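Local structure of glucose-6-phosphate 1-dehydrogenase (Kluyveromyces lactis, 7E6I) at residues R148-K153 with F179-Y184; D262-R267 with F430-E435; F223-R228 with A337-N342. The protein catalyses the NADP+-dependent oxidation of D-glucose 6-phosphate to 6-phospho-D-glucono-1,5-lactone, the rate-limiting first step of the oxidative pentose phosphate pathway. One frame throughout, in Å; residues are numbered along the deposited sequence.

In the fold
Contact 1 joins two strands at one margin of the parallel Rossmann sheet, in the NAD-binding part of the chain; contacts 2 and 3 belong to the C-terminal part. Contact 1 closes before the others open, whereas contacts 2 and 3 interleave along the sequence. The centres of contacts 1 and 2 lie about 12 Å apart, and the two touch: Val431 N is 2.9 Å from Arg180 O, a probable hydrogen bond that ties the domains together. Contact 3 lies at the end of strand 333-338 of the mixed sheet, about 25 Å from contact 1 and 32 Å from contact 2 between centres. Contacts 1 and 3 nevertheless meet the same glucose 6-phosphate, which is therefore bound by residues of both domains.

Contact 1 (R148-K153 with F179-Y184); sequences RVIVEK and FRIDHY. With BG6 (6-O-phosphono-beta-D-glucopyranose), chain B.
Ile150, Val151 and Glu152 pair in parallel with Phe179, Arg180 and Ile181, the two strand axes approaching to 4.6 Å. Four backbone hydrogen bonds cross the seam: Phe179 N to Val149 O, Val151 N to Phe179 O, Ile181 N to Val151 O, and Lys153 N to Ile181 O, the last fastening the residue just beyond the strand end.

Ile150, Glu152, Phe179 and Ile181 share one face of the sheet. There CD1 of Ile181 presses on CG2 of Ile150 at 3.5 Å, and its other branch, CG2, lies against the Glu152 CG methylene at 3.8 Å. At the start of the pairing the extended chain of Arg148 runs past the Phe179 ring, with CD 3.6 Å from CE1; its guanidinium, turned 58° from the ring, donates through NH2 to Thr3 O. On the other face CG2 of Val151 and CG of Arg180 lie alongside each other at 4.1 Å, while the Arg180 guanidinium goes off to a salt bridge with Glu175.

Past the strands both segments reach the sugar phosphate. Lys153 starts with CG between its backbone N and carbonyl carbon (chi1 75°), bends at chi2 and then runs on, extended, until NZ bonds O1 of BG6 at 2.9 Å; Asp240 O also accepts from this NZ. His183 NE2 gives O3P of BG6 a nearly straight bond of 2.7 Å (168°). Asp182 OD1 receives Tyr184 N on its anti lone pair, closing an Asx turn, and also bonds ND1 of His245, the probable proton acceptor. This is the last beta-alpha-beta unit of a Rossmann sheet, strand 146-152, helix 159-169 and strand 178-181, with substrate-binding residues following the C-terminal ends of its strands.

Contact 2 (D262-R267 with F430-E435); sequences DPESVR and FVRDDE
Bends at chi3 in both arginines, 55° in Arg267 and 73° in Arg432, fold the two long chains across each other, and a bend at chi2 of Glu264 brings its carboxylate to meet them. Glu264 OE1 is the shared acceptor. Arg432 NH1 reaches it at 2.8 Å from the anti side and Arg267 NE at 2.9 Å from the syn side, arriving from opposite faces of the carboxylate plane; Arg267 NH2 adds only weak bonds to the two carboxylate oxygens.

The guanidinium planes stand almost perpendicular, 88° apart, so the arginines do not stack. Instead the aliphatic part of Arg432 covers Arg267: its CB sits 3.5 Å above the plane of that guanidinium, over the centre. Phe430 O lies in the plane of the Arg267 guanidinium and accepts from NH1 at 2.9 Å, though the nitrogen stands well above the carbonyl plane.

Arg432 is held on its far edge as well. It grips Asp434 side-on, NE to OD1 at 2.8 Å and NH2 to OD2 at 2.9 Å, and NH2 has a further salt bridge to Asp268. Being fixed on both edges, its guanidinium has little liberty to rotate, and the surrounding carboxylates probably offset the closeness of the two positive charges.

Both segments run into the start of a helix. Asp262 OD1 caps helix 263-276 by accepting Glu264 N, and Glu435 OE1 accepts the N of Arg432, the N-cap residue of helix 433-451, at 3.0 Å, while its OE2 is taken by Gln248 and Lys270. A salt-bridge network of Glu264, Arg267, Arg432 and Asp434 thus joins the N-terminal ends of helices 263-276 and 433-451 in the C-terminal domain.

Contact 3 (F223-R228 with A337-N342); sequences FGTEGR and AGKALN. With BG6 (6-O-phosphono-beta-D-glucopyranose), chain B.
Lys339, the first residue past strand 333-338, lays its CB 3.6 Å from Phe223 O and then runs along the loop toward the sugar. Farther along, its CE passes CG2 of Thr225 at 3.9 Å, the two side chains crossing at about a right angle. Successive bends at chi2, chi3 and chi4, the last 59°, turn the ammonium to BG6, where NZ bonds O3 at 2.9 Å. The same NZ forms a salt bridge with Glu221 and lies 4.3 Å from Phe223 CE1, oblique to that ring. A methionine in place of Lys339 would probably leave O3 of the substrate without this donor and the carboxylate of Glu221 without its salt-bridge partner.

Ala340 follows in a left-handed backbone conformation. Its N points to Phe223 O in a bent, weak hydrogen bond, and its CB rests 4.1 Å from Gly224 CA. Gly224 N is weakly bonded to Glu226 OE1. Beyond, Thr225 to Arg228 make a type II turn.

Leu341 turns to Lys220 of strand 212-220, which runs parallel to strand 333-338 in the mixed sheet. Ile237 of helix 236-254 packs on Lys339, and Tyr290 of strand 285-291 touches Ala340 and, through its hydroxyl, accepts Thr225 N.

Contact 1 (R148-K153 with F179-Y184)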
# COMPACT_ATOMS: atom_id res chain seq x y z
N ARG A 148 19.63 3.41 7.48
CA ARG A 148 18.51 2.97 6.66
C ARG A 148 17.69 4.19 6.26
O ARG A 148 17.44 5.07 7.09
CB ARG A 148 17.64 1.96 7.42
CG ARG A 148 18.32 0.63 7.68
CD ARG A 148 17.53 -0.23 8.65
NE ARG A 148 18.28 -1.43 9.02
CZ ARG A 148 18.15 -2.08 10.18
NH1 ARG A 148 17.28 -1.65 11.10
NH2 ARG A 148 18.89 -3.15 10.41
N VAL A 149 17.28 4.26 5.00
CA VAL A 149 16.44 5.36 4.56
C VAL A 149 15.11 4.82 4.05
O VAL A 149 15.08 3.83 3.31
CB VAL A 149 17.15 6.26 3.52
CG1 VAL A 149 18.42 5.61 2.98
CG2 VAL A 149 16.20 6.67 2.40
N ILE A 150 14.02 5.44 4.49
CA ILE A 150 12.68 5.12 4.05
C ILE A 150 12.25 6.16 3.02
O ILE A 150 12.35 7.37 3.27
CB ILE A 150 11.70 5.11 5.23
CG1 ILE A 150 12.01 3.97 6.19
CG2 ILE A 150 10.27 5.00 4.74
CD1 ILE A 150 11.41 4.18 7.56
N VAL A 151 11.78 5.69 1.86
CA VAL A 151 11.09 6.52 0.90
C VAL A 151 9.77 5.86 0.56
O VAL A 151 9.61 4.63 0.65
CB VAL A 151 11.91 6.79 -0.38
CG1 VAL A 151 12.81 8.00 -0.17
CG2 VAL A 151 12.70 5.57 -0.78
N GLU A 152 8.82 6.68 0.15
CA GLU A 152 7.44 6.28 -0.06
C GLU A 152 7.05 6.48 -1.52
O GLU A 152 7.57 7.38 -2.18
CB GLU A 152 6.53 7.08 0.86
CG GLU A 152 5.11 6.61 0.89
CD GLU A 152 4.34 7.16 2.06
OE1 GLU A 152 4.97 7.74 3.01
OE2 GLU A 152 3.09 7.01 2.03
N LYS A 153 6.15 5.64 -2.01
CA LYS A 153 5.72 5.75 -3.39
C LYS A 153 5.02 7.10 -3.59
O LYS A 153 4.45 7.65 -2.65
CB LYS A 153 4.80 4.59 -3.76
CG LYS A 153 3.38 4.68 -3.20
CD LYS A 153 2.38 5.18 -4.25
CE LYS A 153 0.91 5.02 -3.77
NZ LYS A 153 -0.05 5.96 -4.46
N PHE A 179 14.31 1.34 2.12
CA PHE A 179 13.02 0.80 2.54
C PHE A 179 11.91 1.56 1.81
O PHE A 179 11.46 2.61 2.28
CB PHE A 179 12.86 0.87 4.04
CG PHE A 179 13.67 -0.15 4.79
CD1 PHE A 179 15.05 0.01 4.93
CD2 PHE A 179 13.07 -1.27 5.35
CE1 PHE A 179 15.80 -0.93 5.62
CE2 PHE A 179 13.80 -2.21 6.04
CZ PHE A 179 15.17 -2.04 6.18
N ARG A 180 11.50 1.03 0.65
CA ARG A 180 10.48 1.67 -0.18
C ARG A 180 9.10 1.25 0.28
O ARG A 180 8.78 0.06 0.34
CB ARG A 180 10.66 1.29 -1.65
CG ARG A 180 11.90 1.84 -2.34
CD ARG A 180 11.88 1.46 -3.82
NE ARG A 180 13.20 1.51 -4.44
CZ ARG A 180 14.16 0.61 -4.25
NH1 ARG A 180 13.96 -0.43 -3.46
NH2 ARG A 180 15.34 0.73 -4.87
N ILE A 181 8.26 2.23 0.56
CA ILE A 181 6.98 2.00 1.19
C ILE A 181 5.87 2.01 0.15
O ILE A 181 5.76 2.95 -0.66
CB ILE A 181 6.71 3.05 2.28
CG1 ILE A 181 7.43 2.66 3.57
CG2 ILE A 181 5.19 3.20 2.51
CD1 ILE A 181 7.05 3.53 4.75
N ASP A 182 5.07 0.94 0.16
CA ASP A 182 3.68 0.92 -0.29
C ASP A 182 2.87 0.66 0.98
O ASP A 182 2.99 -0.42 1.57
CB ASP A 182 3.47 -0.16 -1.35
CG ASP A 182 2.07 -0.17 -1.93
OD1 ASP A 182 1.08 -0.10 -1.15
OD2 ASP A 182 1.95 -0.26 -3.18
N HIS A 183 2.08 1.64 1.42
CA HIS A 183 1.54 1.53 2.78
C HIS A 183 0.51 0.41 2.92
O HIS A 183 0.26 -0.03 4.04
CB HIS A 183 0.96 2.87 3.25
CG HIS A 183 -0.42 3.17 2.74
ND1 HIS A 183 -0.66 3.77 1.52
CD2 HIS A 183 -1.64 2.98 3.31
CE1 HIS A 183 -1.96 3.92 1.35
NE2 HIS A 183 -2.58 3.45 2.42
N TYR A 184 -0.05 -0.09 1.81
CA TYR A 184 -0.94 -1.25 1.92
C TYR A 184 -0.25 -2.45 2.57
O TYR A 184 -0.88 -3.21 3.32
CB TYR A 184 -1.48 -1.64 0.55
CG TYR A 184 -2.78 -0.96 0.23
CD1 TYR A 184 -2.93 0.42 0.43
CD2 TYR A 184 -3.86 -1.68 -0.25
CE1 TYR A 184 -4.13 1.05 0.14
CE2 TYR A 184 -5.06 -1.07 -0.54
CZ TYR A 184 -5.19 0.30 -0.35
OH TYR A 184 -6.39 0.92 -0.64
C1 BG6 B . -3.17 6.74 -2.01
C2 BG6 B . -3.93 7.31 -3.21
O1 BG6 B . -2.02 6.08 -2.35
O5 BG6 B . -4.05 5.76 -1.30
C3 BG6 B . -5.22 7.92 -2.81
O2 BG6 B . -3.14 8.28 -3.92
C4 BG6 B . -6.09 6.92 -2.11
O3 BG6 B . -5.94 8.39 -3.97
C5 BG6 B . -5.37 6.31 -0.91
O4 BG6 B . -7.30 7.58 -1.70
C6 BG6 B . -6.12 5.18 -0.28
O6 BG6 B . -5.34 4.69 0.80
P BG6 B . -6.14 4.08 2.13
O1P BG6 B . -7.06 3.05 1.49
O2P BG6 B . -6.88 5.20 2.80
O3P BG6 B . -5.20 3.46 3.15

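Contact 2 (D262-R267 with F430-E435)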
# COMPACT_ATOMS: atom_id res chain seq x y z
N ASP A 262 14.24 -16.01 4.95
CA ASP A 262 14.78 -14.71 4.62
C ASP A 262 13.69 -13.81 4.05
O ASP A 262 12.90 -14.24 3.20
CB ASP A 262 15.90 -14.88 3.60
CG ASP A 262 16.78 -13.66 3.48
OD1 ASP A 262 16.26 -12.52 3.48
OD2 ASP A 262 18.01 -13.86 3.39
N PRO A 263 13.58 -12.56 4.51
CA PRO A 263 12.65 -11.63 3.87
C PRO A 263 12.82 -11.54 2.37
O PRO A 263 11.82 -11.39 1.64
CB PRO A 263 12.99 -10.30 4.55
CG PRO A 263 13.39 -10.72 5.91
CD PRO A 263 14.21 -11.97 5.70
N GLU A 264 14.04 -11.66 1.87
CA GLU A 264 14.24 -11.63 0.43
C GLU A 264 13.63 -12.84 -0.27
O GLU A 264 13.49 -12.82 -1.49
CB GLU A 264 15.72 -11.53 0.09
CG GLU A 264 16.42 -10.28 0.60
CD GLU A 264 15.76 -8.98 0.14
OE1 GLU A 264 14.96 -8.99 -0.84
OE2 GLU A 264 16.06 -7.94 0.76
N SER A 265 13.31 -13.90 0.46
CA SER A 265 12.59 -14.99 -0.19
C SER A 265 11.15 -14.61 -0.46
O SER A 265 10.59 -15.02 -1.48
CB SER A 265 12.67 -16.27 0.64
OG SER A 265 13.92 -16.90 0.43
N VAL A 266 10.53 -13.82 0.42
CA VAL A 266 9.22 -13.25 0.12
C VAL A 266 9.31 -12.40 -1.13
O VAL A 266 8.49 -12.52 -2.06
CB VAL A 266 8.70 -12.42 1.30
CG1 VAL A 266 7.43 -11.75 0.92
CG2 VAL A 266 8.47 -13.30 2.51
N ARG A 267 10.32 -11.55 -1.19
CA ARG A 267 10.41 -10.62 -2.30
C ARG A 267 10.74 -11.35 -3.60
O ARG A 267 10.18 -11.02 -4.65
CB ARG A 267 11.41 -9.53 -1.94
CG ARG A 267 10.70 -8.27 -1.50
CD ARG A 267 11.31 -7.51 -0.36
NE ARG A 267 12.70 -7.14 -0.55
CZ ARG A 267 13.17 -5.89 -0.56
NH1 ARG A 267 12.36 -4.84 -0.43
NH2 ARG A 267 14.47 -5.69 -0.70
N PHE A 430 8.36 -4.17 2.07
CA PHE A 430 8.83 -3.02 1.32
C PHE A 430 9.17 -3.45 -0.11
O PHE A 430 9.50 -4.61 -0.35
CB PHE A 430 10.04 -2.38 1.99
CG PHE A 430 9.78 -1.95 3.41
CD1 PHE A 430 9.93 -2.85 4.45
CD2 PHE A 430 9.40 -0.66 3.69
CE1 PHE A 430 9.68 -2.45 5.76
CE2 PHE A 430 9.17 -0.24 4.98
CZ PHE A 430 9.30 -1.13 6.02
N VAL A 431 9.08 -2.50 -1.05
CA VAL A 431 9.22 -2.78 -2.47
C VAL A 431 10.70 -2.84 -2.82
O VAL A 431 11.48 -1.97 -2.44
CB VAL A 431 8.51 -1.72 -3.32
CG1 VAL A 431 8.37 -2.22 -4.74
CG2 VAL A 431 7.13 -1.35 -2.74
N ARG A 432 11.07 -3.86 -3.58
CA ARG A 432 12.43 -4.01 -4.08
C ARG A 432 12.55 -3.42 -5.48
O ARG A 432 11.56 -3.21 -6.19
CB ARG A 432 12.83 -5.49 -4.08
CG ARG A 432 14.32 -5.71 -3.98
CD ARG A 432 14.62 -7.16 -3.65
NE ARG A 432 14.38 -8.05 -4.78
CZ ARG A 432 14.31 -9.38 -4.66
NH1 ARG A 432 14.45 -9.94 -3.45
NH2 ARG A 432 14.10 -10.14 -5.72
N ASP A 433 13.80 -3.15 -5.88
CA ASP A 433 14.02 -2.43 -7.13
C ASP A 433 13.57 -3.25 -8.35
O ASP A 433 12.98 -2.68 -9.29
CB ASP A 433 15.49 -2.02 -7.25
CG ASP A 433 16.44 -3.21 -7.24
OD1 ASP A 433 16.23 -4.13 -6.42
OD2 ASP A 433 17.41 -3.22 -8.02
N ASP A 434 13.81 -4.57 -8.37
CA ASP A 434 13.33 -5.36 -9.50
C ASP A 434 11.81 -5.47 -9.49
O ASP A 434 11.17 -5.47 -10.56
CB ASP A 434 13.97 -6.75 -9.53
CG ASP A 434 13.86 -7.53 -8.21
OD1 ASP A 434 13.43 -6.96 -7.18
OD2 ASP A 434 14.23 -8.73 -8.20
N GLU A 435 11.22 -5.54 -8.30
CA GLU A 435 9.77 -5.49 -8.15
C GLU A 435 9.20 -4.23 -8.79
O GLU A 435 8.21 -4.28 -9.54
CB GLU A 435 9.44 -5.55 -6.66
CG GLU A 435 8.00 -5.76 -6.29
CD GLU A 435 7.81 -5.82 -4.77
OE1 GLU A 435 8.81 -5.71 -4.02
OE2 GLU A 435 6.65 -5.98 -4.32
O HOH W 1 12.53 -1.62 -0.15

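Contact 3 (F223-R228 with A337-N342)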
# COMPACT_ATOMS: atom_id res chain seq x y z
N PHE A 223 -15.96 9.11 -2.35
CA PHE A 223 -15.74 10.50 -2.70
C PHE A 223 -15.03 10.58 -4.05
O PHE A 223 -14.58 9.58 -4.61
CB PHE A 223 -14.91 11.19 -1.62
CG PHE A 223 -13.72 10.39 -1.19
CD1 PHE A 223 -12.53 10.46 -1.91
CD2 PHE A 223 -13.80 9.56 -0.09
CE1 PHE A 223 -11.43 9.70 -1.51
CE2 PHE A 223 -12.71 8.81 0.31
CZ PHE A 223 -11.52 8.87 -0.41
N GLY A 224 -14.91 11.80 -4.56
CA GLY A 224 -14.24 12.01 -5.83
C GLY A 224 -12.89 12.67 -5.66
O GLY A 224 -12.18 12.41 -4.69
N THR A 225 -12.54 13.54 -6.61
CA THR A 225 -11.28 14.28 -6.57
C THR A 225 -11.50 15.78 -6.46
O THR A 225 -10.60 16.55 -6.79
CB THR A 225 -10.45 13.97 -7.82
OG1 THR A 225 -11.18 14.36 -8.99
CG2 THR A 225 -10.10 12.47 -7.88
N GLU A 226 -12.69 16.21 -6.01
CA GLU A 226 -13.06 17.63 -6.03
C GLU A 226 -12.03 18.49 -5.30
O GLU A 226 -11.62 18.19 -4.18
CB GLU A 226 -14.44 17.83 -5.40
CG GLU A 226 -15.51 16.88 -5.92
CD GLU A 226 -15.75 15.70 -4.98
OE1 GLU A 226 -14.76 15.03 -4.58
OE2 GLU A 226 -16.93 15.44 -4.65
N GLY A 227 -11.64 19.57 -5.95
CA GLY A 227 -10.59 20.41 -5.40
C GLY A 227 -9.26 20.07 -6.02
O GLY A 227 -8.48 20.95 -6.39
N ARG A 228 -8.97 18.77 -6.15
CA ARG A 228 -7.68 18.34 -6.66
C ARG A 228 -7.78 17.72 -8.05
O ARG A 228 -6.86 17.03 -8.48
CB ARG A 228 -7.05 17.35 -5.68
CG ARG A 228 -7.31 17.70 -4.23
CD ARG A 228 -6.38 16.93 -3.29
NE ARG A 228 -5.12 17.66 -3.11
CZ ARG A 228 -4.01 17.43 -3.80
NH1 ARG A 228 -3.97 16.46 -4.72
NH2 ARG A 228 -2.92 18.16 -3.58
N ALA A 337 -10.81 -0.59 -9.73
CA ALA A 337 -10.68 0.50 -8.78
C ALA A 337 -11.48 1.70 -9.28
O ALA A 337 -11.45 2.01 -10.48
CB ALA A 337 -9.22 0.90 -8.59
N GLY A 338 -12.18 2.37 -8.36
CA GLY A 338 -12.93 3.56 -8.72
C GLY A 338 -13.07 4.53 -7.57
O GLY A 338 -13.13 4.14 -6.40
N LYS A 339 -13.10 5.81 -7.91
CA LYS A 339 -13.49 6.88 -7.01
C LYS A 339 -14.92 7.28 -7.34
O LYS A 339 -15.43 7.01 -8.43
CB LYS A 339 -12.55 8.08 -7.15
CG LYS A 339 -11.37 8.05 -6.17
CD LYS A 339 -10.04 8.41 -6.84
CE LYS A 339 -9.11 9.21 -5.92
NZ LYS A 339 -8.74 8.54 -4.65
N ALA A 340 -15.58 7.91 -6.36
CA ALA A 340 -16.93 8.47 -6.54
C ALA A 340 -17.95 7.37 -6.84
O ALA A 340 -18.84 7.53 -7.68
CB ALA A 340 -16.96 9.55 -7.62
N LEU A 341 -17.81 6.24 -6.17
CA LEU A 341 -18.79 5.17 -6.23
C LEU A 341 -19.66 5.25 -4.96
O LEU A 341 -19.62 6.25 -4.23
CB LEU A 341 -18.07 3.83 -6.38
CG LEU A 341 -17.10 3.73 -7.56
CD1 LEU A 341 -16.15 2.53 -7.42
CD2 LEU A 341 -17.86 3.66 -8.89
N ASN A 342 -20.40 4.18 -4.68
CA ASN A 342 -21.41 4.15 -3.63
C ASN A 342 -20.88 3.79 -2.25
O ASN A 342 -21.65 3.83 -1.28
CB ASN A 342 -22.48 3.13 -3.99
CG ASN A 342 -21.94 1.71 -3.95
OD1 ASN A 342 -21.00 1.37 -4.67
ND2 ASN A 342 -22.52 0.88 -3.10
C1 BG6 B . -3.17 6.74 -2.01
C2 BG6 B . -3.93 7.31 -3.21
O1 BG6 B . -2.02 6.08 -2.35
O5 BG6 B . -4.05 5.76 -1.30
C3 BG6 B . -5.22 7.92 -2.81
O2 BG6 B . -3.14 8.28 -3.92
C4 BG6 B . -6.09 6.92 -2.11
O3 BG6 B . -5.94 8.39 -3.97
C5 BG6 B . -5.37 6.31 -0.91
O4 BG6 B . -7.30 7.58 -1.70
C6 BG6 B . -6.12 5.18 -0.28
O6 BG6 B . -5.34 4.69 0.80
P BG6 B . -6.14 4.08 2.13
O1P BG6 B . -7.06 3.05 1.49
O2P BG6 B . -6.88 5.20 2.80
O3P BG6 B . -5.20 3.46 3.15